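Local coordinates for thymidylate synthase 1 (Bacillus subtilis, PDB 1BKP), which catalyses the reductive methylation of dUMP to dTMP, with 5,10-methylenetetrahydrofolate as methyl donor and reductant, at residues Lys5-Ile10 with Asp228-Gln233; Met184-Pro189 with Leu272-Ala277. One frame throughout, in Å; residues are numbered along the deposited sequence.

In the fold
Starting at the N terminus, helix 3-17 supplies the first half of contact 1; the second half, on helix 227-235, comes only after 217 intervening residues that include all six strands of the mixed sheet. Within that span the chain passes Met184-Pro189, which leads from strand 172-183 into helix 188-206. This segment waits for the C-terminal residues Leu272-Ala277 to complete contact 2, a closure over 82 residues. The segments alternate along the sequence, so the two loops cross. In space they adjoin, with centres about 12 Å apart: Tyr7 reaches the backbone of Met184, and Asn229 holds that of Leu273. Together they join helices 3-17 and 227-235 and the C-terminal tail to the turn after strand 172-183.

Contact 1: Lys5-Ile10 with Asp228-Gln233; sequences KQYNSI and DNLKIQ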
loop_
_atom_site.group_PDB
_atom_site.type_symbol
_atom_site.label_atom_id
_atom_site.label_comp_id
_atom_site.label_asym_id
_atom_site.label_seq_id
_atom_site.Cartn_x
_atom_site.Cartn_y
_atom_site.Cartn_z
ATOM N N LYS A 5 2.292 -18.242 14.747
ATOM C CA LYS A 5 0.859 -18.533 14.553
ATOM C C LYS A 5 0.258 -17.927 13.305
ATOM O O LYS A 5 -0.408 -18.580 12.531
ATOM C CB LYS A 5 0.066 -18.056 15.788
ATOM C CG LYS A 5 0.434 -18.947 16.982
ATOM C CD LYS A 5 -0.441 -18.751 18.186
ATOM C CE LYS A 5 0.126 -19.560 19.320
ATOM N NZ LYS A 5 0.251 -20.974 18.843
ATOM N N GLN A 6 0.570 -16.652 13.088
ATOM C CA GLN A 6 0.048 -15.961 11.934
ATOM C C GLN A 6 0.655 -16.451 10.691
ATOM O O GLN A 6 -0.039 -16.552 9.672
ATOM C CB GLN A 6 0.263 -14.435 12.089
ATOM C CG GLN A 6 -0.623 -13.888 13.222
ATOM C CD GLN A 6 -0.578 -12.332 13.249
ATOM O OE1 GLN A 6 -0.828 -11.697 12.237
ATOM N NE2 GLN A 6 -0.189 -11.766 14.346
ATOM N N TYR A 7 1.962 -16.741 10.743
ATOM C CA TYR A 7 2.639 -17.212 9.496
ATOM C C TYR A 7 2.067 -18.594 9.026
ATOM O O TYR A 7 1.718 -18.798 7.847
ATOM C CB TYR A 7 4.149 -17.293 9.794
ATOM C CG TYR A 7 4.982 -17.875 8.696
ATOM C CD1 TYR A 7 5.413 -17.065 7.667
ATOM C CD2 TYR A 7 5.415 -19.179 8.747
ATOM C CE1 TYR A 7 6.284 -17.507 6.658
ATOM C CE2 TYR A 7 6.307 -19.660 7.762
ATOM C CZ TYR A 7 6.737 -18.835 6.712
ATOM O OH TYR A 7 7.535 -19.287 5.662
ATOM N N ASN A 8 1.912 -19.496 10.001
ATOM C CA ASN A 8 1.413 -20.804 9.765
ATOM C C ASN A 8 0.008 -20.738 9.191
ATOM O O ASN A 8 -0.367 -21.598 8.395
ATOM C CB ASN A 8 1.380 -21.616 11.045
ATOM C CG ASN A 8 2.745 -22.150 11.527
ATOM O OD1 ASN A 8 2.803 -22.785 12.598
ATOM N ND2 ASN A 8 3.801 -21.811 10.877
ATOM N N SER A 9 -0.815 -19.767 9.644
ATOM C CA SER A 9 -2.197 -19.607 9.117
ATOM C C SER A 9 -2.170 -19.201 7.665
ATOM O O SER A 9 -2.929 -19.756 6.867
ATOM C CB SER A 9 -3.037 -18.543 9.873
ATOM O OG SER A 9 -3.275 -19.091 11.160
ATOM N N ILE A 10 -1.310 -18.253 7.308
ATOM C CA ILE A 10 -1.196 -17.851 5.898
ATOM C C ILE A 10 -0.702 -18.974 5.035
ATOM O O ILE A 10 -1.261 -19.272 3.937
ATOM C CB ILE A 10 -0.295 -16.634 5.744
ATOM C CG1 ILE A 10 -0.992 -15.451 6.508
ATOM C CG2 ILE A 10 -0.038 -16.288 4.246
ATOM C CD1 ILE A 10 -0.182 -14.156 6.574
ATOM N N ASP A 228 6.670 -29.348 1.049
ATOM C CA ASP A 228 6.958 -30.340 2.066
ATOM C C ASP A 228 7.631 -29.797 3.300
ATOM O O ASP A 228 7.235 -30.162 4.406
ATOM C CB ASP A 228 7.749 -31.563 1.556
ATOM C CG ASP A 228 8.127 -32.530 2.748
ATOM O OD1 ASP A 228 7.195 -33.056 3.443
ATOM O OD2 ASP A 228 9.351 -32.702 3.048
ATOM N N ASN A 229 8.657 -28.950 3.138
ATOM C CA ASN A 229 9.374 -28.382 4.296
ATOM C C ASN A 229 8.420 -27.478 5.089
ATOM O O ASN A 229 8.467 -27.474 6.313
ATOM C CB ASN A 229 10.531 -27.475 3.882
ATOM C CG ASN A 229 11.811 -28.235 3.578
ATOM O OD1 ASN A 229 11.939 -29.417 3.845
ATOM N ND2 ASN A 229 12.728 -27.560 2.907
ATOM N N LEU A 230 7.494 -26.774 4.399
ATOM C CA LEU A 230 6.623 -25.846 5.132
ATOM C C LEU A 230 5.653 -26.654 5.992
ATOM O O LEU A 230 5.246 -26.232 7.089
ATOM C CB LEU A 230 5.856 -24.913 4.144
ATOM C CG LEU A 230 6.698 -23.897 3.424
ATOM C CD1 LEU A 230 5.853 -23.171 2.314
ATOM C CD2 LEU A 230 7.217 -22.927 4.502
ATOM N N LYS A 231 5.256 -27.805 5.459
ATOM C CA LYS A 231 4.349 -28.717 6.174
ATOM C C LYS A 231 5.088 -29.171 7.420
ATOM O O LYS A 231 4.475 -29.320 8.459
ATOM C CB LYS A 231 3.974 -29.936 5.306
ATOM C CG LYS A 231 2.813 -29.637 4.314
ATOM C CD LYS A 231 2.501 -30.958 3.604
ATOM C CE LYS A 231 1.645 -30.790 2.370
ATOM N NZ LYS A 231 0.218 -30.763 2.733
ATOM N N ILE A 232 6.386 -29.483 7.296
ATOM C CA ILE A 232 7.190 -29.828 8.481
ATOM C C ILE A 232 7.197 -28.682 9.469
ATOM O O ILE A 232 6.877 -28.877 10.657
ATOM C CB ILE A 232 8.677 -30.130 8.103
ATOM C CG1 ILE A 232 8.761 -31.480 7.409
ATOM C CG2 ILE A 232 9.655 -30.090 9.391
ATOM C CD1 ILE A 232 10.193 -31.630 6.814
ATOM N N GLN A 233 7.549 -27.470 9.018
ATOM C CA GLN A 233 7.566 -26.322 9.914
ATOM C C GLN A 233 6.302 -26.133 10.690
ATOM O O GLN A 233 6.314 -25.695 11.793
ATOM C CB GLN A 233 7.743 -25.019 9.145
ATOM C CG GLN A 233 9.097 -24.606 9.140
ATOM C CD GLN A 233 9.303 -23.328 8.425
ATOM O OE1 GLN A 233 9.513 -23.342 7.191
ATOM N NE2 GLN A 233 9.300 -22.188 9.195
HETATM O O HOH W 1 9.961 -20.784 6.372
#
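Tyr7 of helix 3-17 reaches across to Leu230 and Gln233, which lie one turn apart on helix 227-235, and carries most of this small, buried contact. Its CG stands anti to the backbone N (chi1 174°), which throws the ring away from its own helix with the hydroxyl leading. The packed part lies around that far end. Leu230 CD2 comes within 3.8 Å of Tyr7 OH, and the two side chains meet at about a right angle. Gln233 also runs across Tyr7, its amide plane tilted 34° from the ring, and NE2 approaches CE2 of the tyrosine obliquely at 4.2 Å.

No direct hydrogen bond links Lys5-Ile10 to Asp228-Gln233. Instead, a single water gives one hydrogen to Tyr7 OH at 2.9 Å and the other to Gln233 OE1 at 2.7 Å, while Thr59 OG1, hydrogen-bonded to NE2 of the same amide, helps fix its rotation. Tyr7 OH also bonds the backbone oxygen of Met184; as that carbonyl can only accept, the phenol proton goes to it. The hydroxyl therefore makes two bonds, donating to the carbonyl and accepting from the water.

Toward the protein surface the fit slackens. Asn8 is partly exposed, and its OD1 comes no nearer than 4.6 Å to Gln233 O; it rests instead on Gln238.

This is helix-to-helix packing through long side chains and a water, probably beside the nucleotide site: Leu230 lies against Val222 of strand 209-223, which is predicted to contribute to the dUMP site shared with the dimer partner, while Ile10 touches strands 39-49 and 209-223 and Tyr7 meets the start of helix 188-206 through Asn188 and Pro189.

Contact 2: Met184-Pro189 with Leu272-Ala277; sequences MALGNP and LLFEVA
Asp183 OD1 takes the backbone N-H of Leu186 and, weakly, that of Ala185, which helps hold the turn whose two side chains meet Phe274. Their packing is wholly apolar. Leu186 CD2 does most of the touching, lying 3.9 Å from Phe274 CD2 and equally close to its CB: the two side chains run antiparallel alongside one another, so that the leucine's methyl lies near the base of the phenylalanine. With chi1 at -68°, CG of Phe274 is turned opposite its own carbonyl carbon, and the ring extends toward the turn. Farther round the ring, Ala185 CB approaches CE1 of Phe274 obliquely at 4.2 Å. Leu186 forms the exposed margin and Ala185 the buried side.

His226 meets the Phe274 ring edge-to-face, and Asn229 packs on it while its ND2 bonds Leu273 O, pinning the tail's backbone. Asp183 and Ala277 are both predicted to bind the folate. Ala277 itself does not touch Met184-Pro189, but the contact probably helps place the tail, as in thymidylate synthases generally, where the C-terminal residues close over the bound folate. The turn links strand 172-183 to helix 188-206, while the tail runs past helix 227-235.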
loop_
_atom_site.group_PDB
_atom_site.type_symbol
_atom_site.label_atom_id
_atom_site.label_comp_id
_atom_site.label_asym_id
_atom_site.label_seq_id
_atom_site.Cartn_x
_atom_site.Cartn_y
_atom_site.Cartn_z
ATOM N N MET A 184 6.804 -16.479 0.409
ATOM C CA MET A 184 6.490 -16.750 1.802
ATOM C C MET A 184 7.439 -17.630 2.562
ATOM O O MET A 184 7.528 -17.495 3.774
ATOM C CB MET A 184 5.071 -17.288 1.955
ATOM C CG MET A 184 4.028 -16.238 1.429
ATOM S SD MET A 184 4.129 -14.669 2.318
ATOM C CE MET A 184 3.467 -15.163 3.861
ATOM N N ALA A 185 8.141 -18.519 1.846
ATOM C CA ALA A 185 9.064 -19.437 2.497
ATOM C C ALA A 185 10.355 -18.781 2.841
ATOM O O ALA A 185 10.806 -18.928 3.936
ATOM C CB ALA A 185 9.363 -20.673 1.580
ATOM N N LEU A 186 10.975 -18.134 1.859
ATOM C CA LEU A 186 12.272 -17.529 2.027
ATOM C C LEU A 186 12.302 -16.016 2.345
ATOM O O LEU A 186 13.077 -15.576 3.132
ATOM C CB LEU A 186 13.064 -17.781 0.765
ATOM C CG LEU A 186 13.225 -19.326 0.541
ATOM C CD1 LEU A 186 13.683 -19.567 -0.874
ATOM C CD2 LEU A 186 14.254 -19.913 1.528
ATOM N N GLY A 187 11.484 -15.238 1.696
ATOM C CA GLY A 187 11.547 -13.836 1.932
ATOM C C GLY A 187 10.718 -13.251 3.081
ATOM O O GLY A 187 11.228 -12.443 3.836
ATOM N N ASN A 188 9.484 -13.698 3.248
ATOM C CA ASN A 188 8.651 -13.097 4.274
ATOM C C ASN A 188 9.222 -13.080 5.734
ATOM O O ASN A 188 9.194 -11.993 6.406
ATOM C CB ASN A 188 7.275 -13.757 4.258
ATOM C CG ASN A 188 6.350 -13.165 5.292
ATOM O OD1 ASN A 188 6.081 -13.800 6.294
ATOM N ND2 ASN A 188 5.731 -12.011 4.961
ATOM N N PRO A 189 9.732 -14.215 6.242
ATOM C CA PRO A 189 10.235 -14.127 7.654
ATOM C C PRO A 189 11.340 -13.147 7.863
ATOM O O PRO A 189 11.354 -12.403 8.854
ATOM C CB PRO A 189 10.623 -15.582 8.001
ATOM C CG PRO A 189 9.768 -16.469 7.014
ATOM C CD PRO A 189 9.816 -15.621 5.720
ATOM N N LEU A 272 16.327 -26.375 7.720
ATOM C CA LEU A 272 15.622 -27.034 6.609
ATOM C C LEU A 272 16.269 -26.456 5.370
ATOM O O LEU A 272 16.477 -25.262 5.333
ATOM C CB LEU A 272 14.148 -26.564 6.579
ATOM C CG LEU A 272 13.291 -27.019 7.751
ATOM C CD1 LEU A 272 12.054 -26.113 7.877
ATOM C CD2 LEU A 272 12.929 -28.526 7.538
ATOM N N LEU A 273 16.513 -27.265 4.338
ATOM C CA LEU A 273 17.165 -26.775 3.130
ATOM C C LEU A 273 16.048 -26.593 2.063
ATOM O O LEU A 273 15.299 -27.489 1.813
ATOM C CB LEU A 273 18.152 -27.849 2.576
ATOM C CG LEU A 273 19.583 -27.937 3.218
ATOM C CD1 LEU A 273 19.564 -27.633 4.590
ATOM C CD2 LEU A 273 20.243 -29.302 3.007
ATOM N N PHE A 274 15.937 -25.411 1.508
ATOM C CA PHE A 274 14.948 -25.143 0.464
ATOM C C PHE A 274 15.664 -25.039 -0.886
ATOM O O PHE A 274 16.624 -24.292 -1.060
ATOM C CB PHE A 274 14.307 -23.787 0.781
ATOM C CG PHE A 274 13.473 -23.794 2.009
ATOM C CD1 PHE A 274 12.103 -24.158 1.935
ATOM C CD2 PHE A 274 14.004 -23.439 3.236
ATOM C CE1 PHE A 274 11.270 -24.179 3.012
ATOM C CE2 PHE A 274 13.148 -23.456 4.369
ATOM C CZ PHE A 274 11.786 -23.822 4.244
ATOM N N GLU A 275 15.179 -25.807 -1.831
ATOM C CA GLU A 275 15.654 -25.835 -3.209
ATOM C C GLU A 275 15.678 -24.419 -3.771
ATOM O O GLU A 275 14.751 -23.646 -3.563
ATOM C CB GLU A 275 14.653 -26.659 -4.036
ATOM C CG GLU A 275 14.215 -28.120 -3.508
ATOM C CD GLU A 275 13.546 -28.274 -2.065
ATOM O OE1 GLU A 275 12.869 -27.385 -1.473
ATOM O OE2 GLU A 275 13.711 -29.384 -1.514
ATOM N N VAL A 276 16.740 -24.092 -4.489
ATOM C CA VAL A 276 16.923 -22.787 -5.139
ATOM C C VAL A 276 16.147 -22.660 -6.471
ATOM O O VAL A 276 16.251 -23.550 -7.333
ATOM C CB VAL A 276 18.403 -22.562 -5.531
ATOM C CG1 VAL A 276 19.036 -21.571 -4.639
ATOM C CG2 VAL A 276 19.161 -23.847 -5.423
ATOM N N ALA A 277 15.423 -21.548 -6.649
ATOM C CA ALA A 277 14.680 -21.279 -7.885
ATOM C C ALA A 277 15.297 -20.022 -8.496
ATOM O O ALA A 277 15.203 -18.923 -7.913
ATOM C CB ALA A 277 13.164 -21.081 -7.608
#